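Local coordinates for protein TCR alpha chain (Gallus gallus, PDB 6LIR) that forms the alpha chain of the chicken alpha-beta T-cell receptor, pairing with a beta chain and probably taking part in antigen recognition, at residues A8-G13 / L105-H110; T14-T19 / A75-G80; P109-S114 / D135-K140; E151-V156 / H163-L168. All blocks are in the same frame, centred on the assembly; numbering follows the deposited sequence.

Interaction 1 (A8-G13 / L105-H110); sequences AETSEG and LSVQPH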
loop_
_atom_site.group_PDB
_atom_site.type_symbol
_atom_site.label_atom_id
_atom_site.label_comp_id
_atom_site.label_asym_id
_atom_site.label_seq_id
_atom_site.Cartn_x
_atom_site.Cartn_y
_atom_site.Cartn_z
ATOM N N ALA A 8 -2.103 15.000 -1.019
ATOM C CA ALA A 8 -1.703 16.053 -0.098
ATOM C C ALA A 8 -0.356 15.675 0.496
ATOM O O ALA A 8 0.003 14.496 0.567
ATOM C CB ALA A 8 -2.739 16.265 1.010
ATOM N N GLU A 9 0.390 16.685 0.932
ATOM C CA GLU A 9 1.701 16.441 1.508
ATOM C C GLU A 9 1.957 17.431 2.633
ATOM O O GLU A 9 1.514 18.581 2.591
ATOM C CB GLU A 9 2.810 16.543 0.446
ATOM C CG GLU A 9 3.052 17.957 -0.064
ATOM C CD GLU A 9 4.226 18.052 -1.024
ATOM O OE1 GLU A 9 3.993 18.298 -2.227
ATOM O OE2 GLU A 9 5.380 17.886 -0.575
ATOM N N THR A 10 2.685 16.965 3.640
ATOM C CA THR A 10 2.993 17.773 4.809
ATOM C C THR A 10 4.245 17.211 5.460
ATOM O O THR A 10 4.600 16.047 5.265
ATOM C CB THR A 10 1.832 17.802 5.809
ATOM O OG1 THR A 10 2.071 18.817 6.792
ATOM C CG2 THR A 10 1.692 16.458 6.508
ATOM N N SER A 11 4.918 18.060 6.220
ATOM C CA SER A 11 6.069 17.620 6.987
ATOM C C SER A 11 5.608 17.129 8.351
ATOM O O SER A 11 4.571 17.555 8.869
ATOM C CB SER A 11 7.087 18.749 7.146
ATOM O OG SER A 11 6.621 19.726 8.059
ATOM N N GLU A 12 6.392 16.220 8.926
ATOM C CA GLU A 12 6.100 15.663 10.239
ATOM C C GLU A 12 5.884 16.773 11.260
ATOM O O GLU A 12 6.667 17.721 11.342
ATOM C CB GLU A 12 7.247 14.755 10.683
ATOM C CG GLU A 12 6.880 13.763 11.770
ATOM C CD GLU A 12 7.864 12.611 11.853
ATOM O OE1 GLU A 12 9.024 12.792 11.421
ATOM O OE2 GLU A 12 7.479 11.525 12.342
ATOM N N GLY A 13 4.777 16.681 11.996
ATOM C CA GLY A 13 4.426 17.672 12.990
ATOM C C GLY A 13 3.720 18.904 12.467
ATOM O O GLY A 13 3.202 19.685 13.275
ATOM N N LEU A 105 -2.327 11.064 1.412
ATOM C CA LEU A 105 -1.500 11.930 2.243
ATOM C C LEU A 105 -0.083 11.378 2.330
ATOM O O LEU A 105 0.118 10.192 2.608
ATOM C CB LEU A 105 -2.083 12.084 3.649
ATOM C CG LEU A 105 -1.184 12.882 4.609
ATOM C CD1 LEU A 105 -0.958 14.294 4.083
ATOM C CD2 LEU A 105 -1.741 12.911 6.028
ATOM N N SER A 106 0.888 12.250 2.094
ATOM C CA SER A 106 2.304 11.948 2.230
ATOM C C SER A 106 2.850 12.805 3.361
ATOM O O SER A 106 2.559 14.003 3.425
ATOM C CB SER A 106 3.061 12.234 0.930
ATOM O OG SER A 106 3.112 11.085 0.104
ATOM N N VAL A 107 3.620 12.195 4.257
ATOM C CA VAL A 107 4.159 12.890 5.419
ATOM C C VAL A 107 5.672 12.763 5.369
ATOM O O VAL A 107 6.214 11.653 5.455
ATOM C CB VAL A 107 3.607 12.322 6.736
ATOM C CG1 VAL A 107 4.256 13.013 7.933
ATOM C CG2 VAL A 107 2.092 12.462 6.785
ATOM N N GLN A 108 6.351 13.901 5.236
ATOM C CA GLN A 108 7.794 13.925 5.065
ATOM C C GLN A 108 8.476 14.128 6.404
ATOM O O GLN A 108 8.301 15.188 7.025
ATOM C CB GLN A 108 8.202 15.026 4.096
ATOM C CG GLN A 108 7.794 14.754 2.660
ATOM C CD GLN A 108 7.174 15.962 1.995
ATOM O OE1 GLN A 108 6.184 15.848 1.272
ATOM N NE2 GLN A 108 7.752 17.133 2.238
ATOM N N PRO A 109 9.269 13.171 6.871
ATOM C CA PRO A 109 10.006 13.360 8.123
ATOM C C PRO A 109 11.092 14.412 7.969
ATOM O O PRO A 109 11.541 14.734 6.868
ATOM C CB PRO A 109 10.613 11.980 8.402
ATOM C CG PRO A 109 9.901 11.027 7.476
ATOM C CD PRO A 109 9.493 11.839 6.289
ATOM N N HIS A 110 11.489 14.982 9.104
ATOM C CA HIS A 110 12.586 15.938 9.104
ATOM C C HIS A 110 13.887 15.161 9.074
ATOM O O HIS A 110 14.058 14.183 9.804
ATOM C CB HIS A 110 12.559 16.853 10.328
ATOM C CG HIS A 110 13.388 18.092 10.165
ATOM N ND1 HIS A 110 14.278 18.530 11.123
ATOM C CD2 HIS A 110 13.472 18.979 9.144
ATOM C CE1 HIS A 110 14.870 19.633 10.701
ATOM N NE2 HIS A 110 14.400 19.927 9.502
HETATM O O HOH W 1 0.947 12.200 -1.624
#

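Interaction 2 (T14-T19 / A75-G80); sequences TGINIT and ARPRLG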
loop_
_atom_site.group_PDB
_atom_site.type_symbol
_atom_site.label_atom_id
_atom_site.label_comp_id
_atom_site.label_asym_id
_atom_site.label_seq_id
_atom_site.Cartn_x
_atom_site.Cartn_y
_atom_site.Cartn_z
ATOM N N THR A 14 3.665 19.104 11.153
ATOM C CA THR A 14 2.951 20.229 10.565
ATOM C C THR A 14 1.545 19.771 10.181
ATOM O O THR A 14 1.383 18.908 9.311
ATOM C CB THR A 14 3.701 20.772 9.349
ATOM O OG1 THR A 14 4.976 21.284 9.758
ATOM C CG2 THR A 14 2.912 21.885 8.694
ATOM N N GLY A 15 0.539 20.342 10.844
ATOM C CA GLY A 15 -0.839 19.962 10.585
ATOM C C GLY A 15 -1.254 20.189 9.143
ATOM O O GLY A 15 -0.705 21.029 8.429
ATOM N N ILE A 16 -2.260 19.428 8.710
ATOM C CA ILE A 16 -2.760 19.554 7.345
ATOM C C ILE A 16 -4.259 19.282 7.321
ATOM O O ILE A 16 -4.776 18.435 8.059
ATOM C CB ILE A 16 -2.009 18.621 6.371
ATOM C CG1 ILE A 16 -2.393 18.952 4.923
ATOM C CG2 ILE A 16 -2.276 17.154 6.703
ATOM C CD1 ILE A 16 -1.561 18.248 3.881
ATOM N N ASN A 17 -4.941 20.013 6.447
ATOM C CA ASN A 17 -6.380 19.941 6.259
ATOM C C ASN A 17 -6.696 19.109 5.021
ATOM O O ASN A 17 -6.117 19.332 3.953
ATOM C CB ASN A 17 -6.962 21.346 6.117
ATOM C CG ASN A 17 -8.448 21.395 6.399
ATOM O OD1 ASN A 17 -8.927 20.825 7.381
ATOM N ND2 ASN A 17 -9.188 22.075 5.536
ATOM N N ILE A 18 -7.617 18.162 5.157
ATOM C CA ILE A 18 -8.052 17.339 4.034
ATOM C C ILE A 18 -9.529 17.646 3.811
ATOM O O ILE A 18 -10.365 17.393 4.688
ATOM C CB ILE A 18 -7.820 15.843 4.286
ATOM C CG1 ILE A 18 -6.349 15.582 4.625
ATOM C CG2 ILE A 18 -8.218 15.019 3.064
ATOM C CD1 ILE A 18 -6.017 14.114 4.769
ATOM N N THR A 19 -9.844 18.232 2.657
ATOM C CA THR A 19 -11.193 18.689 2.355
ATOM C C THR A 19 -12.025 17.598 1.694
ATOM O O THR A 19 -11.509 16.614 1.161
ATOM C CB THR A 19 -11.163 19.919 1.442
ATOM O OG1 THR A 19 -10.559 19.570 0.191
ATOM C CG2 THR A 19 -10.377 21.057 2.086
ATOM N N ALA A 75 -3.807 17.184 13.363
ATOM C CA ALA A 75 -3.101 18.214 14.121
ATOM C C ALA A 75 -1.604 17.947 14.222
ATOM O O ALA A 75 -0.819 18.891 14.377
ATOM C CB ALA A 75 -3.688 18.343 15.519
ATOM N N ARG A 76 -1.192 16.688 14.150
ATOM C CA ARG A 76 0.208 16.344 14.386
ATOM C C ARG A 76 0.644 15.159 13.542
ATOM O O ARG A 76 1.012 14.114 14.099
ATOM C CB ARG A 76 0.487 16.036 15.855
ATOM C CG ARG A 76 1.125 17.215 16.557
ATOM C CD ARG A 76 1.272 16.982 18.049
ATOM N NE ARG A 76 0.995 18.201 18.790
ATOM C CZ ARG A 76 -0.208 18.526 19.250
ATOM N NH1 ARG A 76 -1.240 17.711 19.043
ATOM N NH2 ARG A 76 -0.382 19.660 19.903
ATOM N N PRO A 77 0.577 15.258 12.217
ATOM C CA PRO A 77 0.834 14.083 11.381
ATOM C C PRO A 77 2.235 13.534 11.583
ATOM O O PRO A 77 3.214 14.275 11.627
ATOM C CB PRO A 77 0.649 14.620 9.954
ATOM C CG PRO A 77 -0.007 15.978 10.109
ATOM C CD PRO A 77 0.527 16.484 11.412
ATOM N N ARG A 78 2.317 12.215 11.706
ATOM C CA ARG A 78 3.586 11.510 11.735
ATOM C C ARG A 78 3.664 10.579 10.533
ATOM O O ARG A 78 2.695 10.405 9.786
ATOM C CB ARG A 78 3.760 10.727 13.040
ATOM C CG ARG A 78 3.933 11.598 14.281
ATOM C CD ARG A 78 3.441 10.884 15.536
ATOM N NE ARG A 78 2.045 10.461 15.416
ATOM C CZ ARG A 78 1.660 9.218 15.141
ATOM N NH1 ARG A 78 0.371 8.922 15.046
ATOM N NH2 ARG A 78 2.569 8.269 14.954
ATOM N N LEU A 79 4.841 9.973 10.355
ATOM C CA LEU A 79 5.073 9.119 9.193
ATOM C C LEU A 79 4.021 8.023 9.091
ATOM O O LEU A 79 3.579 7.673 7.989
ATOM C CB LEU A 79 6.477 8.515 9.271
ATOM C CG LEU A 79 6.936 7.621 8.119
ATOM C CD1 LEU A 79 6.772 8.331 6.782
ATOM C CD2 LEU A 79 8.384 7.198 8.328
ATOM N N GLY A 80 3.566 7.510 10.231
ATOM C CA GLY A 80 2.545 6.478 10.242
ATOM C C GLY A 80 1.175 6.946 9.790
ATOM O O GLY A 80 0.300 6.103 9.573
#

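Interaction 3 (P109-S114 / D135-K140); sequences PHITPS and DYSPEK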
loop_
_atom_site.group_PDB
_atom_site.type_symbol
_atom_site.label_atom_id
_atom_site.label_comp_id
_atom_site.label_asym_id
_atom_site.label_seq_id
_atom_site.Cartn_x
_atom_site.Cartn_y
_atom_site.Cartn_z
ATOM N N PRO A 109 9.269 13.171 6.871
ATOM C CA PRO A 109 10.006 13.360 8.123
ATOM C C PRO A 109 11.092 14.412 7.969
ATOM O O PRO A 109 11.541 14.734 6.868
ATOM C CB PRO A 109 10.613 11.980 8.402
ATOM C CG PRO A 109 9.901 11.027 7.476
ATOM C CD PRO A 109 9.493 11.839 6.289
ATOM N N HIS A 110 11.489 14.982 9.104
ATOM C CA HIS A 110 12.586 15.938 9.104
ATOM C C HIS A 110 13.887 15.161 9.074
ATOM O O HIS A 110 14.058 14.183 9.804
ATOM C CB HIS A 110 12.559 16.853 10.328
ATOM C CG HIS A 110 13.388 18.092 10.165
ATOM N ND1 HIS A 110 14.278 18.530 11.123
ATOM C CD2 HIS A 110 13.472 18.979 9.144
ATOM C CE1 HIS A 110 14.870 19.633 10.701
ATOM N NE2 HIS A 110 14.400 19.927 9.502
ATOM N N ILE A 111 14.788 15.573 8.201
ATOM C CA ILE A 111 15.985 14.798 7.928
ATOM C C ILE A 111 17.163 15.747 7.870
ATOM O O ILE A 111 17.031 16.898 7.441
ATOM C CB ILE A 111 15.880 13.992 6.613
ATOM C CG1 ILE A 111 15.549 14.908 5.435
ATOM C CG2 ILE A 111 14.876 12.856 6.750
ATOM C CD1 ILE A 111 16.734 15.183 4.535
ATOM N N THR A 112 18.305 15.268 8.330
ATOM C CA THR A 112 19.554 15.951 8.099
ATOM C C THR A 112 20.229 15.235 6.950
ATOM O O THR A 112 20.500 14.031 7.060
ATOM C CB THR A 112 20.435 15.882 9.330
ATOM O OG1 THR A 112 20.807 14.521 9.566
ATOM C CG2 THR A 112 19.669 16.412 10.538
ATOM N N PRO A 113 20.520 15.899 5.840
ATOM C CA PRO A 113 21.015 15.155 4.682
ATOM C C PRO A 113 22.488 14.823 4.845
ATOM O O PRO A 113 23.272 15.574 5.437
ATOM C CB PRO A 113 20.792 16.124 3.511
ATOM C CG PRO A 113 19.835 17.160 4.034
ATOM C CD PRO A 113 20.108 17.271 5.491
ATOM N N SER A 114 22.844 13.687 4.281
ATOM C CA SER A 114 24.203 13.195 4.152
ATOM C C SER A 114 24.154 12.180 3.022
ATOM O O SER A 114 24.344 10.978 3.248
ATOM C CB SER A 114 24.704 12.572 5.456
ATOM O OG SER A 114 26.117 12.593 5.505
ATOM N N ASP A 135 19.944 8.509 2.791
ATOM C CA ASP A 135 20.126 9.668 3.673
ATOM C C ASP A 135 20.232 10.987 2.910
ATOM O O ASP A 135 21.058 11.850 3.219
ATOM C CB ASP A 135 21.338 9.452 4.576
ATOM C CG ASP A 135 21.320 8.089 5.243
ATOM O OD1 ASP A 135 20.413 7.843 6.065
ATOM O OD2 ASP A 135 22.197 7.255 4.927
ATOM N N TYR A 136 19.372 11.154 1.917
ATOM C CA TYR A 136 19.328 12.354 1.096
ATOM C C TYR A 136 18.078 13.163 1.418
ATOM O O TYR A 136 17.196 12.727 2.165
ATOM C CB TYR A 136 19.350 11.992 -0.394
ATOM C CG TYR A 136 18.206 11.090 -0.813
ATOM C CD1 TYR A 136 16.993 11.623 -1.239
ATOM C CD2 TYR A 136 18.341 9.709 -0.780
ATOM C CE1 TYR A 136 15.944 10.798 -1.623
ATOM C CE2 TYR A 136 17.301 8.878 -1.161
ATOM C CZ TYR A 136 16.106 9.425 -1.582
ATOM O OH TYR A 136 15.073 8.596 -1.960
ATOM N N SER A 137 18.005 14.353 0.822
ATOM C CA SER A 137 16.814 15.180 0.926
ATOM C C SER A 137 16.058 15.098 -0.389
ATOM O O SER A 137 16.629 15.430 -1.440
ATOM C CB SER A 137 17.198 16.623 1.231
ATOM O OG SER A 137 16.106 17.501 1.055
ATOM N N PRO A 138 14.803 14.637 -0.386
ATOM C CA PRO A 138 14.117 14.335 -1.661
ATOM C C PRO A 138 14.100 15.474 -2.670
ATOM O O PRO A 138 14.271 15.225 -3.870
ATOM C CB PRO A 138 12.696 13.955 -1.209
ATOM C CG PRO A 138 12.576 14.445 0.204
ATOM C CD PRO A 138 13.947 14.371 0.781
ATOM N N GLU A 139 13.911 16.717 -2.224
ATOM C CA GLU A 139 13.816 17.828 -3.163
ATOM C C GLU A 139 15.162 18.233 -3.744
ATOM O O GLU A 139 15.197 18.945 -4.753
ATOM C CB GLU A 139 13.161 19.040 -2.493
ATOM C CG GLU A 139 14.010 19.709 -1.430
ATOM C CD GLU A 139 13.881 19.039 -0.075
ATOM O OE1 GLU A 139 14.648 19.403 0.842
ATOM O OE2 GLU A 139 13.022 18.141 0.072
ATOM N N LYS A 140 16.267 17.791 -3.146
ATOM C CA LYS A 140 17.592 18.149 -3.627
ATOM C C LYS A 140 18.275 17.033 -4.405
ATOM O O LYS A 140 19.282 17.294 -5.071
ATOM C CB LYS A 140 18.493 18.556 -2.455
ATOM C CG LYS A 140 18.053 19.802 -1.710
ATOM C CD LYS A 140 19.126 20.221 -0.716
ATOM C CE LYS A 140 18.677 21.386 0.147
ATOM N NZ LYS A 140 19.776 21.841 1.045
#

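Interaction 4 (E151-V156 / H163-L168); sequences ETVVEV and HEASYL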
loop_
_atom_site.group_PDB
_atom_site.type_symbol
_atom_site.label_atom_id
_atom_site.label_comp_id
_atom_site.label_asym_id
_atom_site.label_seq_id
_atom_site.Cartn_x
_atom_site.Cartn_y
_atom_site.Cartn_z
ATOM N N GLU A 151 11.479 5.028 -4.662
ATOM C CA GLU A 151 11.873 5.751 -3.460
ATOM C C GLU A 151 10.990 5.331 -2.295
ATOM O O GLU A 151 9.812 5.017 -2.477
ATOM C CB GLU A 151 11.780 7.277 -3.679
ATOM C CG GLU A 151 11.873 8.108 -2.412
ATOM C CD GLU A 151 11.861 9.603 -2.681
ATOM O OE1 GLU A 151 12.953 10.192 -2.799
ATOM O OE2 GLU A 151 10.759 10.190 -2.762
ATOM N N THR A 152 11.573 5.327 -1.096
ATOM C CA THR A 152 10.834 5.027 0.121
ATOM C C THR A 152 11.447 5.802 1.280
ATOM O O THR A 152 12.505 6.422 1.152
ATOM C CB THR A 152 10.849 3.529 0.443
ATOM O OG1 THR A 152 10.837 2.776 -0.774
ATOM C CG2 THR A 152 9.628 3.167 1.255
ATOM N N VAL A 153 10.752 5.767 2.419
ATOM C CA VAL A 153 11.238 6.295 3.686
ATOM C C VAL A 153 11.070 5.206 4.731
ATOM O O VAL A 153 10.021 4.557 4.798
ATOM C CB VAL A 153 10.484 7.569 4.130
ATOM C CG1 VAL A 153 11.324 8.373 5.109
ATOM C CG2 VAL A 153 10.092 8.405 2.938
ATOM N N VAL A 154 12.102 5.007 5.553
ATOM C CA VAL A 154 12.070 3.997 6.600
ATOM C C VAL A 154 12.567 4.627 7.891
ATOM O O VAL A 154 13.186 5.694 7.895
ATOM C CB VAL A 154 12.920 2.755 6.252
ATOM C CG1 VAL A 154 12.442 2.117 4.956
ATOM C CG2 VAL A 154 14.389 3.131 6.154
ATOM N N GLU A 155 12.308 3.940 8.998
ATOM C CA GLU A 155 12.798 4.355 10.303
ATOM C C GLU A 155 13.617 3.213 10.879
ATOM O O GLU A 155 13.186 2.056 10.838
ATOM C CB GLU A 155 11.649 4.710 11.250
ATOM C CG GLU A 155 10.818 5.906 10.829
ATOM C CD GLU A 155 9.721 6.222 11.828
ATOM O OE1 GLU A 155 9.664 7.376 12.307
ATOM O OE2 GLU A 155 8.917 5.317 12.135
ATOM N N VAL A 156 14.783 3.535 11.427
ATOM C CA VAL A 156 15.666 2.559 12.050
ATOM C C VAL A 156 15.890 2.965 13.499
ATOM O O VAL A 156 16.092 4.147 13.795
ATOM C CB VAL A 156 17.004 2.430 11.295
ATOM C CG1 VAL A 156 17.895 1.377 11.952
ATOM C CG2 VAL A 156 16.747 2.072 9.840
ATOM N N HIS A 163 13.916 6.414 16.997
ATOM C CA HIS A 163 13.623 6.116 15.591
ATOM C C HIS A 163 14.024 7.291 14.702
ATOM O O HIS A 163 13.305 8.292 14.627
ATOM C CB HIS A 163 12.149 5.779 15.417
ATOM C CG HIS A 163 11.768 4.442 15.970
ATOM N ND1 HIS A 163 10.864 4.294 17.000
ATOM C CD2 HIS A 163 12.168 3.193 15.636
ATOM C CE1 HIS A 163 10.723 3.010 17.276
ATOM N NE2 HIS A 163 11.501 2.320 16.462
ATOM N N GLU A 164 15.161 7.160 14.016
ATOM C CA GLU A 164 15.533 8.098 12.964
ATOM C C GLU A 164 14.940 7.670 11.630
ATOM O O GLU A 164 14.839 6.479 11.327
ATOM C CB GLU A 164 17.051 8.209 12.807
ATOM C CG GLU A 164 17.864 7.926 14.044
ATOM C CD GLU A 164 19.345 7.820 13.731
ATOM O OE1 GLU A 164 19.706 7.866 12.536
ATOM O OE2 GLU A 164 20.147 7.698 14.679
ATOM N N ALA A 165 14.600 8.658 10.811
ATOM C CA ALA A 165 14.033 8.425 9.494
ATOM C C ALA A 165 15.063 8.742 8.418
ATOM O O ALA A 165 15.914 9.619 8.585
ATOM C CB ALA A 165 12.770 9.267 9.274
ATOM N N SER A 166 14.968 8.029 7.301
ATOM C CA SER A 166 15.902 8.231 6.208
ATOM C C SER A 166 15.236 7.808 4.912
ATOM O O SER A 166 14.484 6.831 4.879
ATOM C CB SER A 166 17.199 7.437 6.418
ATOM O OG SER A 166 16.936 6.048 6.552
ATOM N N TYR A 167 15.525 8.546 3.849
ATOM C CA TYR A 167 15.011 8.226 2.532
ATOM C C TYR A 167 15.947 7.236 1.857
ATOM O O TYR A 167 17.157 7.234 2.098
ATOM C CB TYR A 167 14.897 9.485 1.670
ATOM C CG TYR A 167 13.655 10.311 1.907
ATOM C CD1 TYR A 167 13.569 11.177 2.991
ATOM C CD2 TYR A 167 12.571 10.235 1.038
ATOM C CE1 TYR A 167 12.435 11.942 3.205
ATOM C CE2 TYR A 167 11.440 10.995 1.241
ATOM C CZ TYR A 167 11.373 11.844 2.327
ATOM O OH TYR A 167 10.240 12.597 2.532
ATOM N N LEU A 168 15.376 6.411 0.982
ATOM C CA LEU A 168 16.143 5.450 0.207
ATOM C C LEU A 168 15.568 5.411 -1.196
ATOM O O LEU A 168 14.347 5.359 -1.368
ATOM C CB LEU A 168 16.084 4.040 0.818
ATOM C CG LEU A 168 16.348 3.839 2.309
ATOM C CD1 LEU A 168 15.962 2.424 2.729
ATOM C CD2 LEU A 168 17.803 4.121 2.637
#

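Interaction 1 (A8-G13 / L105-H110)
The parallel pairing of the first strand of a V-set immunoglobulin domain with its last joins residues 8-11 to 105-108, with Thr10 at its middle bridging the 106-108 backbone. Thr10 N donates to Ser106 O at 3.0 Å, and Thr10 O takes the N-H of Gln108 at 2.8 Å, nearly straight at 166°. Ser106 N to Ala8 O (2.9 Å) and Glu12 N to Gln108 O (2.9 Å) continue the ladder on either side. Inward, Ala8 CB meets Leu105 CD1 at 4.1 Å. Thr10 and Val107 lie side by side, their CG2 methyls 4.0 Å apart. With Thr10 OG1 opposite its own N (chi1 -168°), the hydroxyl of this buried residue is turned to Thr14 O. On the other face, Gln108 bends at chi2 and brings its amide to the Glu9 carboxylate, the two planes 77° apart. A leucine in place of Gln108 would probably keep the strand pairing but deprive the Glu9 carboxylate of its polar neighbour. Backbone bonds therefore carry the pairing, while Ala8, Leu105, Val107 and the methyl of Thr10 make the inner face apolar and Glu9, Ser11, Ser106 and Gln108 the outer face polar.

Interaction 2 (T14-T19 / A75-G80)
Thr14 and Gly15, in the turn leading into strand 16-21 of the V-set sandwich, rest against Pro77 in the loop between strands 69-74 and 84-90. The contact is one of van der Waals touch, and a proline ring, rigid and without an N-H, suits it well. Two ring carbons lie against one carbonyl: Pro77 CG and Pro77 CD are each 3.3 Å from Thr14 O, an oxygen already bonded to Thr10. Backbone meets backbone where Gly15 CA passes Ala75 O at 3.9 Å; a beta carbon on Gly15 would come to about 3.5 Å from the same oxygen, so the absence of a side chain on Gly15 avoids crowding against Ala75 O. Polar ties hold the loop from beside the contact: Pro77 shares a backbone hydrogen bond with Gly13, and Ala75 another with Glu58. A glycine at Pro77 would remove the ring, and would probably open a gap beside Ile16 and Thr14 O and set the loop backbone free to turn. Apolar side chains meet deeper down, where the ring, which also touches Thr10 and Val107, faces the branch methyl of a beta-branched neighbour: Ile16 CG2 stands 4.3 Å from Pro77 CG.

Interaction 3 (P109-S114 / D135-K140)
Ser114 N donates to Asp135 O at 2.8 Å, an almost linear bond (169° at the hydrogen) arriving nearly along the C=O axis, and it ties two irregular segments where Pro113 and Tyr136 run side by side. Asp135 has positive phi (47°), a left-handed backbone conformation just after strand 128-134. Its CB lies 3.6 Å from Ser114 O, so the beta carbon flanks the backbone bond. Further along, Ile111 reaches over with its longer branch: at chi1 55° CG1 sits between the backbone N and the carbonyl carbon, and CD1 is brought to 3.4 Å from Tyr136 O and 3.6 Å from Ser137 CB. An isoleucine suits this span because its CG1-CD1 arm is long enough to cross while staying apolar, and a small serine suits the receiving side. Pro113 closes in on the same serine, its CG 3.9 Å from Ser137 CB, and as a proline it needs no partner for its nitrogen. Ser137 O in turn accepts Lys140 N at 2.9 Å, folding its own segment into a turn. Charge is answered by the other subunit: Asp135 OD1 forms a salt bridge with Arg186 of the TCR beta chain, and Ser114 O accepts a bond from Lys134 of that chain. Tyr136 turns its beta carbon away from the linker, and its OH is bonded to Ser169. The contact thus places the linker that follows variable-domain strand 97-108 against the loop between strands 128-134 and 141-142 of the constant domain, while strand 164-174 reaches the same loop through the backbone bond between Asp135 and Tyr167.

Interaction 4 (E151-V156 / H163-L168)
Val153 and Tyr167 face each other in the antiparallel hairpin of strands 150-156 and 164-174, at one edge of the four-stranded constant-domain sheet. Three hydrogen-bonded pairs, Thr152 with Leu168, Val154 with Ser166 and Val156 with Glu164, give six backbone bonds. The shortest runs from Thr152 N to Leu168 O at 2.8 Å. The longest joins Glu164 N to Val156 O at 3.2 Å. Between them lie the non-hydrogen-bonded pairs, where Val153 sits beside Tyr167 and Glu155 beside Ala165. The tyrosine, with CG opposite its carbonyl carbon (chi1 -82°), offers a ring face to Val153 CG2, a CH-pi contact 3.7 Å from the ring centroid and offset toward the rim. Glu151 comes from the side: its extended chain sets CD near the ring plane, 3.8 Å from Tyr167 CD2, with OE1 bonded to Tyr136 OH. Along this face the small Ala165 accommodates the stem of Glu155, and Glu155 CG lies 4.2 Å from Ala165 CB. The opposite face carries Thr152, Val154, Val156, Glu164, Ser166 and Leu168, and the TCR beta chain covers much of it. The short side chains of Thr152 and Val154 suit the close packing of Gly167 of the beta chain on them. There Ser166 OG bonds to Arg186 of the beta chain, and Glu164 spans a salt bridge to Lys136 of that chain and a hydrogen bond to Thr158. Val154 and Leu168 cross there at about a right angle: at chi1 -58° the valine holds CG2 between its backbone N and carbonyl carbon, and Val154 CG2 meets Leu168 CD1 at 3.8 Å.

From the N terminus, interaction 1 closes the longest loop, bringing the first strand of the variable domain to the last. Interaction 2 lies wholly within that loop and fastens the turn after strand 7-11 to the loop after strand 69-74; the two also join through Gly13 and Pro77. Interaction 3 starts where interaction 1 ends, sharing Pro109 and His110, and carries the chain into the constant domain. Interaction 4 follows in series as a short hairpin, linked to interaction 3 by two bonds between the 135-140 loop and the hairpin. None cross. Pro109 packs on Val153 and Ala165, and Leu79 on Glu155, so the variable and constant domains touch at this boundary through Leu79 and Pro109.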